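Local atomic coordinates of SusD superfamily protein (Parabacteroides distasonis, PDB entry 3OTN), a protein that probably binds carbohydrate or another nutrient at the bacterial outer membrane in the manner of SusD proteins. Residues Q400-A403 with S404-L407; Y213-S216 with A217-L221. All coordinates share one frame; numbering follows the deposited sequence. Where two conformers were deposited one is given.

Contact 1: Q400-A403 with S404-L407; sequences QTNA and SAFL. With ACT (acetate ion), chain H.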
# COMPACT_ATOMS: atom_id res chain seq x y z
N GLN A 400 19.01 22.19 5.55
CA GLN A 400 17.70 22.71 6.00
C GLN A 400 17.70 24.24 5.95
O GLN A 400 18.73 24.90 6.15
CB GLN A 400 17.29 22.21 7.40
CG GLN A 400 15.78 22.41 7.76
CD GLN A 400 15.52 23.51 8.81
OE1 GLN A 400 16.45 24.10 9.35
NE2 GLN A 400 14.24 23.77 9.12
N THR A 401 16.52 24.78 5.65
CA THR A 401 16.29 26.22 5.67
C THR A 401 15.10 26.56 6.59
O THR A 401 15.19 27.50 7.40
CB THR A 401 16.13 26.78 4.23
OG1 THR A 401 15.23 25.95 3.48
CG2 THR A 401 17.51 26.81 3.53
N ASN A 402 14.02 25.79 6.50
CA ASN A 402 12.87 25.96 7.38
C ASN A 402 12.01 24.68 7.53
O ASN A 402 12.27 23.66 6.88
CB ASN A 402 12.06 27.21 6.94
CG ASN A 402 11.64 27.18 5.47
OD1 ASN A 402 10.68 26.50 5.12
ND2 ASN A 402 12.34 27.95 4.62
N ALA A 403 11.05 24.72 8.45
CA ALA A 403 10.19 23.57 8.69
C ALA A 403 9.40 23.17 7.44
O ALA A 403 9.20 21.99 7.19
CB ALA A 403 9.26 23.84 9.82
N SER A 404 8.94 24.16 6.68
CA SER A 404 8.13 23.92 5.48
C SER A 404 8.98 23.24 4.39
O SER A 404 8.54 22.27 3.78
CB SER A 404 7.54 25.25 4.99
OG SER A 404 6.81 25.08 3.80
N ALA A 405 10.18 23.76 4.16
CA ALA A 405 11.11 23.14 3.21
C ALA A 405 11.46 21.71 3.65
O ALA A 405 11.59 20.83 2.80
CB ALA A 405 12.40 23.95 3.03
N PHE A 406 11.64 21.50 4.97
CA PHE A 406 11.91 20.15 5.48
C PHE A 406 10.73 19.20 5.27
O PHE A 406 10.93 18.06 4.87
CB PHE A 406 12.34 20.14 6.95
CG PHE A 406 12.83 18.81 7.41
CD1 PHE A 406 14.17 18.47 7.25
CD2 PHE A 406 11.97 17.89 7.99
CE1 PHE A 406 14.63 17.24 7.67
CE2 PHE A 406 12.42 16.65 8.38
CZ PHE A 406 13.74 16.33 8.22
N LEU A 407 9.51 19.65 5.55
CA LEU A 407 8.34 18.83 5.27
C LEU A 407 8.24 18.44 3.79
O LEU A 407 7.93 17.29 3.45
CB LEU A 407 7.07 19.54 5.73
CG LEU A 407 5.73 18.83 5.59
CD1 LEU A 407 5.77 17.42 6.16
CD2 LEU A 407 4.65 19.67 6.25
C ACT H . 3.66 23.11 3.38
O ACT H . 4.68 23.14 2.68
OXT ACT H . 3.85 23.44 4.58
CH3 ACT H . 2.29 22.74 2.87
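With CG of Asn-402 set between its own backbone N and carbonyl carbon (chi1 54°), the side-chain amide folds forward over the first turn of helix 403-418 and brings OD1 to the backbone N of Ala-405. This is an N-cap, a textbook answer to the problem that the first amides of a helix have no preceding turn to accept their hydrogens. The capping bond is 2.9 Å from Ala-405 N to Asn-402 OD1 and fairly straight at the hydrogen. Its donor nevertheless stands above the plane of the side-chain amide, 42° out of it, and does not lie on a lone pair. Asn-402 OD1 also rests against the side chain of Ser-404, 3.4 Å from Ser-404 CB.

The same residue starts the helical pattern through its main chain, since Phe-406 N donates to Asn-402 O at 3.0 Å. One residue on, Leu-407 N reaches Ala-403 O at 2.9 Å. Asn-402 thus meets two successive amides, one with its side chain and one with its backbone. Before the cap, the hydroxyl of Thr-401 flanks the methyl group of Ala-405, and CG of Gln-400 approaches CB of Phe-406.

The ring of Phe-406 leads away from the loop into the packing against Val-386 of helix 380-392 and Pro-378, while Leu-407 leans on Val-372 of helix 360-375. On the outer side, Ser-404 carries its hydroxyl anti to the backbone N (chi1 177°), where Ser-404 OG lies 3.1 Å from O of an acetate ion, probably taken from the crystallisation liquor.

Contact 2: Y213-S216 with A217-L221; sequences YAES and AKRSL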
# COMPACT_ATOMS: atom_id res chain seq x y z
N TYR A 213 -0.72 14.30 15.25
CA TYR A 213 0.67 14.16 14.77
C TYR A 213 1.58 13.63 15.89
O TYR A 213 2.42 12.79 15.64
CB TYR A 213 1.26 15.48 14.27
CG TYR A 213 0.62 16.03 13.03
CD1 TYR A 213 0.72 15.36 11.82
CD2 TYR A 213 -0.02 17.27 13.05
CE1 TYR A 213 0.18 15.91 10.64
CE2 TYR A 213 -0.58 17.82 11.90
CZ TYR A 213 -0.49 17.13 10.71
OH TYR A 213 -1.04 17.65 9.56
N ALA A 214 1.43 14.16 17.11
CA ALA A 214 2.26 13.71 18.22
C ALA A 214 1.94 12.25 18.58
O ALA A 214 2.86 11.48 18.87
CB ALA A 214 2.09 14.60 19.43
N GLU A 215 0.66 11.85 18.54
CA GLU A 215 0.32 10.45 18.80
C GLU A 215 0.94 9.53 17.75
O GLU A 215 1.40 8.43 18.07
CB GLU A 215 -1.20 10.25 18.87
CG GLU A 215 -1.84 10.90 20.08
CD GLU A 215 -1.29 10.38 21.39
OE1 GLU A 215 -1.25 9.14 21.57
OE2 GLU A 215 -0.93 11.21 22.26
N SER A 216 0.97 9.99 16.49
CA SER A 216 1.61 9.24 15.37
C SER A 216 3.09 9.03 15.63
O SER A 216 3.58 7.89 15.61
CB SER A 216 1.43 9.95 14.01
OG SER A 216 2.09 9.26 12.94
N ALA A 217 3.78 10.15 15.85
CA ALA A 217 5.23 10.17 16.10
C ALA A 217 5.65 9.21 17.24
O ALA A 217 6.69 8.56 17.12
CB ALA A 217 5.73 11.62 16.37
N LYS A 218 4.83 9.10 18.30
CA LYS A 218 5.08 8.18 19.42
C LYS A 218 5.25 6.74 18.90
O LYS A 218 6.17 6.01 19.31
CB LYS A 218 3.91 8.24 20.43
CG LYS A 218 4.17 7.58 21.79
CD LYS A 218 2.89 7.33 22.63
CE LYS A 218 2.20 8.61 23.14
NZ LYS A 218 0.89 8.35 23.87
N ARG A 219 4.33 6.33 18.02
CA ARG A 219 4.32 4.96 17.52
C ARG A 219 5.47 4.64 16.60
O ARG A 219 6.09 3.60 16.74
CB ARG A 219 3.00 4.59 16.85
CG ARG A 219 1.92 4.12 17.82
CD ARG A 219 1.60 5.10 18.85
NE ARG A 219 0.59 4.66 19.79
CZ ARG A 219 -0.16 5.49 20.52
NH1 ARG A 219 -0.03 6.81 20.41
NH2 ARG A 219 -1.04 4.99 21.37
N SER A 220 5.72 5.50 15.63
CA SER A 220 6.85 5.29 14.71
C SER A 220 8.19 5.32 15.45
O SER A 220 9.10 4.54 15.11
CB SER A 220 6.78 6.27 13.53
OG SER A 220 6.58 7.59 13.99
N LEU A 221 8.31 6.20 16.47
CA LEU A 221 9.52 6.27 17.29
C LEU A 221 9.73 4.97 18.05
O LEU A 221 10.87 4.50 18.15
CB LEU A 221 9.49 7.43 18.28
CG LEU A 221 10.81 7.75 18.99
CD1 LEU A 221 11.91 8.02 18.01
CD2 LEU A 221 10.62 8.96 19.90
O HOH W 1 4.77 8.93 12.59
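Glu-215 OE1 is shared by two cations one turn further along the helix, accepting from Arg-219 NH1 at 2.9 Å and from Lys-218 NZ at 3.2 Å. The two salt bridges form a network of i to i+3 and i to i+4 pairs. Both donors come from the same face of the carboxylate, the lysine on the syn side of OE1 and the arginine on the anti side. Carboxylate and guanidinium are turned 69° apart, yet OE1 lies within the guanidinium plane, at its edge. A bend at chi2 (58°) curls Arg-219 back along the helix, and Arg-219 NH1 donates to Glu-215 O as well, at 3.2 Å. Arg-219 NE, for its part, is salt-bridged to Glu-172. A methionine in place of Arg-219 would probably leave Glu-172 without this cation and Glu-215 with the lysine as its sole partner in the network.

Further round the helix, Ser-216 OG and Ser-220 OG are joined by a water 2.7 Å from each oxygen; this water donates to Ser-216 OG, which also bonds Ala-195 O. Backbone i to i+4 bonds hold the turn itself, among them Ser-220 N to Ser-216 O at 3.2 Å.

Helix 210-225 packs against two others: Ser-216 touches Leu-199 and Arg-219 touches Leu-194 of helix 187-202, while Ser-216 also meets Ala-370, and Ser-220 Val-363 and Tyr-367, of helix 360-375.

In the fold
Contacts 1 and 2 illustrate two ways in which side chains only a few residues apart serve a helix, one at its start and the other within its length. Contact 2 comes earlier in the chain, and both lie on the same side of the chain's centre. The centres of contacts 1 and 2 are 19 Å apart, and the nearest atoms of contacts 1 and 2 are about 7 Å apart. Helix 360-375 links them: Ala-403 and Leu-407 of contact 1 pack on it, as do Ser-216 and Ser-220 of contact 2, and Asn-373 is touched by both Leu-407 and Tyr-213. Besides the acetate, a 1,2-ethanediol molecule, probably also from the crystallisation liquor, lies about 4 Å from the side chain of Ala-403.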